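Local coordinates for protein acetyltransferase (Escherichia coli, PDB 7BYY) that acetylates aminoacyl-tRNAs as a toxin of the GNAT family, probably taking the acetyl group from acetyl-CoA and using glycyl-tRNA(Gly) as an acceptor, at residues V36-K39 and F40-S44; L59-R62 and Q63-E66; L103-R107 and K108-R112. The protein carries 1 engineered substitution. One frame throughout, in Å; residues are numbered along the deposited sequence.

Three local contacts mark a helix, a hairpin turn and the end of a strand. Interaction 1 lies within helix 35-50, with an apolar side against the mixed sheet and Lys-39 and Arg-42 on its exposed side. Interactions 2 and 3, their centres about 13 Å apart, rely on side chains that bond to the backbone: an aspartate holds the turn of hairpin 55-61/67-79, and a glutamine amide ties consecutive 3-10 turns back to the end of strand 94-105. A salt bridge from Glu-66 to Lys-108 joins these two. Interaction 1 meets interaction 3 by van der Waals contact, the Ile-37 CD1 methyl lying against the backbone oxygen of Leu-103; it does not touch interaction 2. All three combine buried and exposed residues.

Interaction 1: V36-K39 and F40-S44; sequences VIDK and FVRAS
Arg-42 lies alongside Asp-38, one helical turn earlier, both side chains pointing the same way. The arginine chain runs beside Asp-38 O, which the guanidinium meets at its edge; the same carbonyl oxygen receives the N-H of Arg-42 in a fairly straight bond, N to O 3.2 Å. The CG of Arg-42 stands anti to its carbonyl carbon (chi1 -65°), which sends the chain back along the helix and brings the guanidinium beside the carboxylate. The two charged planes are turned 65° apart, and the salt bridge from Asp-38 OD2 to Arg-42 NH2 is long, at 3.7 Å. The stronger hold on the carboxylate comes from outside: Cys-32 N bonds to Asp-38 OD1. Asp-31 brings a like charge close to OD2, which the arginine may offset in part.

On the inner side, Val-41 places CG2 4.3 Å from Ile-37 CG2. The backbone bond from Val-41 N to Ile-37 O sets the spacing of this pair, and Phe-40 N to Val-36 O is the preceding bond of the same helical series. Farther out, Ile-37 and Phe-40 both touch Met-102 of strand 94-105, while Val-41 meets Leu-67 and Ile-70 of strand 67-79. The result is an amphipathic helix laid on the central sheet, as expected of the helical segment between the first two strands of the GNAT fold.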
ATOM      1  N   VAL A  36     -20.722  11.817 -10.383  1.00 40.54           N
ATOM      2  CA  VAL A  36     -20.273  11.190  -9.142  1.00 42.17           C
ATOM      3  C   VAL A  36     -18.958  11.808  -8.682  1.00 48.34           C
ATOM      4  O   VAL A  36     -18.808  12.190  -7.515  1.00 50.24           O
ATOM      5  CB  VAL A  36     -20.154   9.666  -9.320  1.00 39.77           C
ATOM      6  CG1 VAL A  36     -19.316   9.064  -8.203  1.00 38.53           C
ATOM      7  CG2 VAL A  36     -21.531   9.025  -9.353  1.00 41.85           C
ATOM      8  N   ILE A  37     -17.991  11.927  -9.596  1.00 49.08           N
ATOM      9  CA  ILE A  37     -16.719  12.560  -9.255  1.00 47.00           C
ATOM     10  C   ILE A  37     -16.932  14.028  -8.906  1.00 49.62           C
ATOM     11  O   ILE A  37     -16.258  14.576  -8.025  1.00 48.43           O
ATOM     12  CB  ILE A  37     -15.711  12.387 -10.407  1.00 43.77           C
ATOM     13  CG1 ILE A  37     -15.584  10.910 -10.787  1.00 45.31           C
ATOM     14  CG2 ILE A  37     -14.350  12.953 -10.026  1.00 37.70           C
ATOM     15  CD1 ILE A  37     -14.504  10.630 -11.813  1.00 44.74           C
ATOM     16  N   ASP A  38     -17.877  14.685  -9.583  1.00 54.35           N
ATOM     17  CA  ASP A  38     -18.173  16.088  -9.300  1.00 55.98           C
ATOM     18  C   ASP A  38     -18.578  16.282  -7.846  1.00 55.98           C
ATOM     19  O   ASP A  38     -17.996  17.102  -7.128  1.00 58.20           O
ATOM     20  CB  ASP A  38     -19.281  16.594 -10.224  1.00 63.07           C
ATOM     21  CG  ASP A  38     -18.778  16.939 -11.607  1.00 68.66           C
ATOM     22  OD1 ASP A  38     -17.554  16.869 -11.836  1.00 69.93           O
ATOM     23  OD2 ASP A  38     -19.614  17.295 -12.466  1.00 72.14           O
ATOM     24  N   LYS A  39     -19.592  15.539  -7.397  1.00 53.34           N
ATOM     25  CA  LYS A  39     -20.077  15.692  -6.033  1.00 52.69           C
ATOM     26  C   LYS A  39     -19.048  15.256  -4.996  1.00 47.03           C
ATOM     27  O   LYS A  39     -19.092  15.739  -3.859  1.00 45.08           O
ATOM     28  CB  LYS A  39     -21.378  14.909  -5.849  1.00 59.52           C
ATOM     29  CG  LYS A  39     -22.264  15.441  -4.730  1.00 67.42           C
ATOM     30  CD  LYS A  39     -22.503  16.942  -4.876  1.00 72.02           C
ATOM     31  CE  LYS A  39     -23.344  17.490  -3.731  1.00 75.19           C
ATOM     32  NZ  LYS A  39     -24.793  17.172  -3.885  1.00 77.98           N
ATOM     33  N   PHE A  40     -18.123  14.363  -5.359  1.00 44.04           N
ATOM     34  CA  PHE A  40     -17.104  13.935  -4.407  1.00 42.86           C
ATOM     35  C   PHE A  40     -16.131  15.064  -4.101  1.00 42.91           C
ATOM     36  O   PHE A  40     -15.839  15.349  -2.935  1.00 41.77           O
ATOM     37  CB  PHE A  40     -16.349  12.720  -4.944  1.00 42.84           C
ATOM     38  CG  PHE A  40     -15.180  12.316  -4.090  1.00 43.57           C
ATOM     39  CD1 PHE A  40     -13.902  12.763  -4.379  1.00 42.77           C
ATOM     40  CD2 PHE A  40     -15.364  11.495  -2.991  1.00 45.82           C
ATOM     41  CE1 PHE A  40     -12.826  12.396  -3.589  1.00 42.79           C
ATOM     42  CE2 PHE A  40     -14.292  11.122  -2.197  1.00 45.80           C
ATOM     43  CZ  PHE A  40     -13.021  11.572  -2.497  1.00 43.90           C
ATOM     44  N   VAL A  41     -15.606  15.708  -5.145  1.00 44.59           N
ATOM     45  CA  VAL A  41     -14.625  16.769  -4.950  1.00 44.93           C
ATOM     46  C   VAL A  41     -15.259  17.965  -4.252  1.00 46.29           C
ATOM     47  O   VAL A  41     -14.648  18.580  -3.368  1.00 45.16           O
ATOM     48  CB  VAL A  41     -13.999  17.165  -6.301  1.00 43.93           C
ATOM     49  CG1 VAL A  41     -12.919  18.219  -6.105  1.00 44.76           C
ATOM     50  CG2 VAL A  41     -13.443  15.940  -7.012  1.00 39.34           C
ATOM     51  N   ARG A  42     -16.495  18.308  -4.625  1.00 46.69           N
ATOM     52  CA  ARG A  42     -17.126  19.491  -4.050  1.00 47.51           C
ATOM     53  C   ARG A  42     -17.357  19.330  -2.554  1.00 47.18           C
ATOM     54  O   ARG A  42     -17.040  20.233  -1.772  1.00 47.57           O
ATOM     55  CB  ARG A  42     -18.450  19.781  -4.753  1.00 49.53           C
ATOM     56  CG  ARG A  42     -18.320  20.155  -6.208  1.00 50.01           C
ATOM     57  CD  ARG A  42     -19.686  20.492  -6.782  1.00 53.99           C
ATOM     58  NE  ARG A  42     -19.859  19.985  -8.138  1.00 58.67           N
ATOM     59  CZ  ARG A  42     -20.492  20.645  -9.102  1.00 64.03           C
ATOM     60  NH1 ARG A  42     -21.005  21.841  -8.853  1.00 65.78           N
ATOM     61  NH2 ARG A  42     -20.597  20.116 -10.314  1.00 67.02           N
ATOM     62  N   ALA A  43     -17.885  18.182  -2.133  1.00 46.24           N
ATOM     63  CA  ALA A  43     -18.390  18.012  -0.778  1.00 47.95           C
ATOM     64  C   ALA A  43     -17.588  17.050   0.089  1.00 48.07           C
ATOM     65  O   ALA A  43     -17.554  17.232   1.307  1.00 51.59           O
ATOM     66  CB  ALA A  43     -19.847  17.533  -0.815  1.00 49.24           C
ATOM     67  N   SER A  44     -16.951  16.031  -0.490  1.00 46.10           N
ATOM     68  CA  SER A  44     -16.382  14.946   0.299  1.00 48.01           C
ATOM     69  C   SER A  44     -14.871  14.804   0.192  1.00 45.54           C
ATOM     70  O   SER A  44     -14.304  13.932   0.861  1.00 43.40           O
ATOM     71  CB  SER A  44     -17.033  13.615  -0.099  1.00 52.28           C
ATOM     72  OG  SER A  44     -16.307  12.516   0.429  1.00 53.46           O
TER

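Interaction 2: L59-R62 and Q63-E66; sequences LIDR and QSGE
Asp-61 OD2 is gripped twice by Ser-64, through its backbone N at 2.8 Å and through its hydroxyl OG at 3.0 Å. Both donors come to the anti side of the oxygen but from opposite faces of the carboxylate plane, the N-H bond being nearly straight at 165°. Together with the backbone bond from Gly-65 N to Asp-61 O (2.7 Å), this is an Asx motif, here shaping the four-residue loop of the beta-hairpin that joins strands 55-61 and 67-79. With CG anti to the backbone N (chi1 -175°), Asp-61 turns its carboxylate over the loop, and two bonds to one residue limit its rotation. The serine hydroxyl also accepts a weak bond from Glu-66 N, linking the aspartate to the far end of the turn.

The loop closes where Asp-61 N donates to Glu-66 O at 3.1 Å, in the carbonyl plane. Gly-65, with a positive phi of 83°, completes the reversal begun by residues 62-64. Around the loop, Arg-62 uses NE to bond Pro-11 O, and Glu-66 sends its carboxylate away to a salt bridge with Lys-108. Ile-60 lies on the strand just before the aspartate: its CG2 methyl packs against the Gly-65 carbonyl, and its CA-H approaches Glu-66 O, with 3.5 Å between Ile-60 CA and that oxygen.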
ATOM      1  N   LEU A  59      -3.902  18.647  -9.973  1.00 40.05           N
ATOM      2  CA  LEU A  59      -3.296  19.413 -11.056  1.00 36.80           C
ATOM      3  C   LEU A  59      -3.737  20.861 -10.905  1.00 36.01           C
ATOM      4  O   LEU A  59      -4.901  21.191 -11.156  1.00 36.70           O
ATOM      5  CB  LEU A  59      -3.701  18.859 -12.419  1.00 37.07           C
ATOM      6  CG  LEU A  59      -2.713  17.889 -13.058  1.00 36.70           C
ATOM      7  CD1 LEU A  59      -2.959  17.791 -14.553  1.00 34.64           C
ATOM      8  CD2 LEU A  59      -1.284  18.317 -12.764  1.00 38.89           C
ATOM      9  N   ILE A  60      -2.811  21.721 -10.498  1.00 35.80           N
ATOM     10  CA  ILE A  60      -3.096  23.121 -10.219  1.00 38.02           C
ATOM     11  C   ILE A  60      -2.449  23.979 -11.297  1.00 42.41           C
ATOM     12  O   ILE A  60      -1.331  23.694 -11.744  1.00 41.56           O
ATOM     13  CB  ILE A  60      -2.594  23.523  -8.818  1.00 35.93           C
ATOM     14  CG1 ILE A  60      -3.114  22.537  -7.765  1.00 32.12           C
ATOM     15  CG2 ILE A  60      -3.008  24.950  -8.481  1.00 35.64           C
ATOM     16  CD1 ILE A  60      -4.622  22.379  -7.762  1.00 31.95           C
ATOM     17  N   ASP A  61      -3.162  25.017 -11.726  1.00 46.41           N
ATOM     18  CA  ASP A  61      -2.588  26.016 -12.618  1.00 48.56           C
ATOM     19  C   ASP A  61      -1.711  26.953 -11.799  1.00 49.11           C
ATOM     20  O   ASP A  61      -2.177  27.545 -10.821  1.00 51.77           O
ATOM     21  CB  ASP A  61      -3.688  26.792 -13.338  1.00 50.83           C
ATOM     22  CG  ASP A  61      -3.138  27.768 -14.363  1.00 53.95           C
ATOM     23  OD1 ASP A  61      -2.546  27.306 -15.360  1.00 54.64           O
ATOM     24  OD2 ASP A  61      -3.297  28.993 -14.172  1.00 55.45           O
ATOM     25  N   ARG A  62      -0.441  27.082 -12.186  1.00 48.92           N
ATOM     26  CA  ARG A  62       0.471  27.916 -11.411  1.00 50.14           C
ATOM     27  C   ARG A  62       0.038  29.376 -11.415  1.00 51.16           C
ATOM     28  O   ARG A  62       0.214  30.079 -10.413  1.00 52.85           O
ATOM     29  CB  ARG A  62       1.895  27.779 -11.952  1.00 52.29           C
ATOM     30  CG  ARG A  62       2.934  28.580 -11.183  1.00 56.36           C
ATOM     31  CD  ARG A  62       4.239  28.656 -11.955  1.00 60.94           C
ATOM     32  NE  ARG A  62       4.015  28.993 -13.359  1.00 65.45           N
ATOM     33  CZ  ARG A  62       3.848  30.230 -13.815  1.00 68.23           C
ATOM     34  NH1 ARG A  62       3.648  30.438 -15.112  1.00 70.02           N
ATOM     35  NH2 ARG A  62       3.883  31.259 -12.979  1.00 68.48           N
ATOM     36  N   GLN A  63      -0.550  29.843 -12.516  1.00 52.94           N
ATOM     37  CA  GLN A  63      -0.922  31.248 -12.623  1.00 57.01           C
ATOM     38  C   GLN A  63      -2.177  31.556 -11.814  1.00 54.79           C
ATOM     39  O   GLN A  63      -2.165  32.423 -10.933  1.00 55.77           O
ATOM     40  CB  GLN A  63      -1.122  31.623 -14.095  1.00 62.18           C
ATOM     41  CG  GLN A  63      -1.317  33.110 -14.333  1.00 67.93           C
ATOM     42  CD  GLN A  63      -0.137  33.933 -13.856  1.00 71.44           C
ATOM     43  OE1 GLN A  63       1.020  33.598 -14.124  1.00 71.95           O
ATOM     44  NE2 GLN A  63      -0.422  35.015 -13.137  1.00 72.46           N
ATOM     45  N   SER A  64      -3.270  30.848 -12.097  1.00 51.77           N
ATOM     46  CA  SER A  64      -4.564  31.155 -11.503  1.00 47.79           C
ATOM     47  C   SER A  64      -4.884  30.333 -10.261  1.00 45.26           C
ATOM     48  O   SER A  64      -5.761  30.731  -9.487  1.00 45.77           O
ATOM     49  CB  SER A  64      -5.678  30.945 -12.535  1.00 43.85           C
ATOM     50  OG  SER A  64      -5.920  29.564 -12.737  1.00 40.53           O
ATOM     51  N   GLY A  65      -4.213  29.200 -10.056  1.00 42.08           N
ATOM     52  CA  GLY A  65      -4.496  28.346  -8.922  1.00 38.83           C
ATOM     53  C   GLY A  65      -5.658  27.397  -9.105  1.00 38.75           C
ATOM     54  O   GLY A  65      -5.966  26.640  -8.175  1.00 36.63           O
ATOM     55  N   GLU A  66      -6.298  27.397 -10.273  1.00 46.38           N
ATOM     56  CA  GLU A  66      -7.512  26.621 -10.487  1.00 45.09           C
ATOM     57  C   GLU A  66      -7.232  25.121 -10.464  1.00 40.59           C
ATOM     58  O   GLU A  66      -6.157  24.652 -10.854  1.00 38.88           O
ATOM     59  CB  GLU A  66      -8.161  27.001 -11.819  1.00 44.71           C
ATOM     60  CG  GLU A  66      -8.969  28.289 -11.786  1.00 48.56           C
ATOM     61  CD  GLU A  66     -10.134  28.268 -12.761  1.00 52.76           C
ATOM     62  OE1 GLU A  66     -10.377  27.203 -13.369  1.00 53.00           O
ATOM     63  OE2 GLU A  66     -10.811  29.310 -12.917  1.00 55.24           O
TER

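Interaction 3: L103-R107 and K108-R112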
ATOM      1  N   LEU A 103     -10.414   9.718 -11.274  1.00 50.54           N
ATOM      2  CA  LEU A 103      -9.522  10.642 -11.966  1.00 47.41           C
ATOM      3  C   LEU A 103     -10.375  11.454 -12.927  1.00 47.82           C
ATOM      4  O   LEU A 103     -10.895  10.910 -13.906  1.00 52.09           O
ATOM      5  CB  LEU A 103      -8.407   9.900 -12.693  1.00 46.74           C
ATOM      6  CG  LEU A 103      -7.726  10.631 -13.853  1.00 47.35           C
ATOM      7  CD1 LEU A 103      -6.975  11.846 -13.357  1.00 48.76           C
ATOM      8  CD2 LEU A 103      -6.782   9.698 -14.582  1.00 47.28           C
ATOM      9  N   GLY A 104     -10.527  12.731 -12.635  1.00 43.52           N
ATOM     10  CA  GLY A 104     -11.326  13.614 -13.466  1.00 41.40           C
ATOM     11  C   GLY A 104     -10.581  14.888 -13.793  1.00 38.82           C
ATOM     12  O   GLY A 104      -9.848  15.423 -12.962  1.00 37.39           O
ATOM     13  N   VAL A 105     -10.773  15.362 -15.021  1.00 37.49           N
ATOM     14  CA  VAL A 105     -10.232  16.633 -15.487  1.00 34.18           C
ATOM     15  C   VAL A 105     -11.399  17.583 -15.698  1.00 38.58           C
ATOM     16  O   VAL A 105     -12.396  17.213 -16.331  1.00 41.35           O
ATOM     17  CB  VAL A 105      -9.419  16.464 -16.783  1.00 33.22           C
ATOM     18  CG1 VAL A 105      -9.116  17.825 -17.404  1.00 33.89           C
ATOM     19  CG2 VAL A 105      -8.135  15.696 -16.516  1.00 32.25           C
ATOM     20  N   ALA A 106     -11.283  18.797 -15.162  1.00 41.13           N
ATOM     21  CA  ALA A 106     -12.327  19.795 -15.343  1.00 44.30           C
ATOM     22  C   ALA A 106     -12.598  20.017 -16.827  1.00 48.25           C
ATOM     23  O   ALA A 106     -11.695  19.948 -17.665  1.00 48.22           O
ATOM     24  CB  ALA A 106     -11.937  21.111 -14.668  1.00 42.16           C
ATOM     25  N   ARG A 107     -13.867  20.281 -17.148  1.00 53.00           N
ATOM     26  CA  ARG A 107     -14.299  20.254 -18.543  1.00 56.21           C
ATOM     27  C   ARG A 107     -13.626  21.341 -19.370  1.00 54.45           C
ATOM     28  O   ARG A 107     -13.323  21.130 -20.551  1.00 55.43           O
ATOM     29  CB  ARG A 107     -15.820  20.385 -18.622  1.00 61.74           C
ATOM     30  CG  ARG A 107     -16.561  19.072 -18.425  1.00 64.76           C
ATOM     31  CD  ARG A 107     -17.934  19.120 -19.059  1.00 67.53           C
ATOM     32  NE  ARG A 107     -18.715  20.241 -18.545  1.00 68.74           N
ATOM     33  CZ  ARG A 107     -19.570  20.950 -19.273  1.00 69.67           C
ATOM     34  NH1 ARG A 107     -19.758  20.658 -20.553  1.00 70.11           N
ATOM     35  NH2 ARG A 107     -20.236  21.954 -18.718  1.00 70.90           N
ATOM     36  N   LYS A 108     -13.380  22.508 -18.778  1.00 49.61           N
ATOM     37  CA  LYS A 108     -12.757  23.588 -19.535  1.00 48.88           C
ATOM     38  C   LYS A 108     -11.264  23.376 -19.756  1.00 48.00           C
ATOM     39  O   LYS A 108     -10.621  24.237 -20.366  1.00 47.80           O
ATOM     40  CB  LYS A 108     -13.002  24.934 -18.849  1.00 49.33           C
ATOM     41  CG  LYS A 108     -12.317  25.118 -17.513  1.00 47.64           C
ATOM     42  CD  LYS A 108     -12.228  26.597 -17.173  1.00 49.09           C
ATOM     43  CE  LYS A 108     -12.523  26.847 -15.710  1.00 51.61           C
ATOM     44  NZ  LYS A 108     -12.482  28.300 -15.381  1.00 54.92           N
ATOM     45  N   TYR A 109     -10.701  22.263 -19.279  1.00 46.78           N
ATOM     46  CA  TYR A 109      -9.333  21.872 -19.593  1.00 44.82           C
ATOM     47  C   TYR A 109      -9.253  20.553 -20.346  1.00 43.91           C
ATOM     48  O   TYR A 109      -8.145  20.104 -20.660  1.00 44.67           O
ATOM     49  CB  TYR A 109      -8.486  21.757 -18.319  1.00 46.42           C
ATOM     50  CG  TYR A 109      -8.595  22.926 -17.376  1.00 50.65           C
ATOM     51  CD1 TYR A 109      -9.547  22.939 -16.367  1.00 52.41           C
ATOM     52  CD2 TYR A 109      -7.732  24.012 -17.478  1.00 51.80           C
ATOM     53  CE1 TYR A 109      -9.649  23.999 -15.494  1.00 52.04           C
ATOM     54  CE2 TYR A 109      -7.827  25.080 -16.607  1.00 51.85           C
ATOM     55  CZ  TYR A 109      -8.788  25.066 -15.619  1.00 53.06           C
ATOM     56  OH  TYR A 109      -8.892  26.122 -14.751  1.00 56.32           O
ATOM     57  N   GLN A 110     -10.384  19.914 -20.630  1.00 45.66           N
ATOM     58  CA  GLN A 110     -10.367  18.623 -21.298  1.00 49.74           C
ATOM     59  C   GLN A 110      -9.895  18.774 -22.744  1.00 48.88           C
ATOM     60  O   GLN A 110      -9.705  19.881 -23.257  1.00 47.54           O
ATOM     61  CB  GLN A 110     -11.751  17.976 -21.246  1.00 55.57           C
ATOM     62  CG  GLN A 110     -12.169  17.529 -19.852  1.00 58.40           C
ATOM     63  CD  GLN A 110     -13.563  16.930 -19.819  1.00 62.97           C
ATOM     64  OE1 GLN A 110     -14.246  16.862 -20.841  1.00 66.68           O
ATOM     65  NE2 GLN A 110     -13.993  16.495 -18.638  1.00 62.83           N
ATOM     66  N   LYS A 111      -9.699  17.626 -23.398  1.00 51.55           N
ATOM     67  CA  LYS A 111      -9.217  17.561 -24.778  1.00 53.70           C
ATOM     68  C   LYS A 111      -7.866  18.256 -24.942  1.00 54.02           C
ATOM     69  O   LYS A 111      -7.557  18.791 -26.009  1.00 57.27           O
ATOM     70  CB  LYS A 111     -10.240  18.149 -25.756  1.00 53.97           C
ATOM     71  CG  LYS A 111     -11.327  17.177 -26.179  1.00 55.14           C
ATOM     72  CD  LYS A 111     -12.420  17.878 -26.972  1.00 60.59           C
ATOM     73  CE  LYS A 111     -13.286  16.882 -27.735  1.00 64.70           C
ATOM     74  NZ  LYS A 111     -12.617  16.377 -28.972  1.00 66.66           N
ATOM     75  N   ARG A 112      -7.046  18.250 -23.887  1.00 49.46           N
ATOM     76  CA  ARG A 112      -5.765  18.942 -23.939  1.00 47.45           C
ATOM     77  C   ARG A 112      -4.619  18.132 -23.343  1.00 44.13           C
ATOM     78  O   ARG A 112      -3.534  18.688 -23.133  1.00 41.39           O
ATOM     79  CB  ARG A 112      -5.865  20.299 -23.230  1.00 47.10           C
ATOM     80  CG  ARG A 112      -6.365  21.423 -24.121  1.00 51.35           C
ATOM     81  CD  ARG A 112      -5.705  22.742 -23.765  1.00 57.15           C
ATOM     82  NE  ARG A 112      -6.473  23.481 -22.765  1.00 61.96           N
ATOM     83  CZ  ARG A 112      -5.949  24.363 -21.918  1.00 61.53           C
ATOM     84  NH1 ARG A 112      -4.647  24.619 -21.942  1.00 60.15           N
ATOM     85  NH2 ARG A 112      -6.731  24.985 -21.044  1.00 60.33           N
TER
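Ala-106 meets the Tyr-109 ring at its edge: the alanine CB lies in the ring plane, 3.5 Å from CD1. The other flat group is the Gln-110 amide, which uses both an edge and a face. From the edge, NE2 donates to Val-105 O at 2.9 Å in an almost straight bond (164°), with the acceptor only 10° out of the amide plane. Over one face lie the CA and CG of Arg-107, with CA 3.6 Å from Gln-110 CD. The glutamine reaches this place because its CG stands anti to the carbonyl carbon (chi1 -69°) and its chain runs extended from there, sliding past Val-105 in the opposite direction. Val-105 CG1 accompanies it, 3.9 Å from Gln-110 CG and 4.1 Å from Tyr-109 CB.

This is where strand 94-105 gives way to the loop before helix 114-132, the part of GNAT motif A that in relatives binds the pyrophosphate of CoA. Gln-110 is consistent with the glutamine or arginine that opens the signature of that loop, although no cofactor contact is established here.

Two successive 3-10 bonds coil the chain between strand and loop. Tyr-109 N donates to Ala-106 O at 3.0 Å, and Gln-110 N to Arg-107 O at 3.2 Å; both donors stand well above the carbonyl planes. The charged end of Arg-107 is held elsewhere, its NH2 in a salt bridge with Asp-31. The Tyr-109 side chain also touches Phe-114 of helix 114-132 and Ile-68 of strand 67-79.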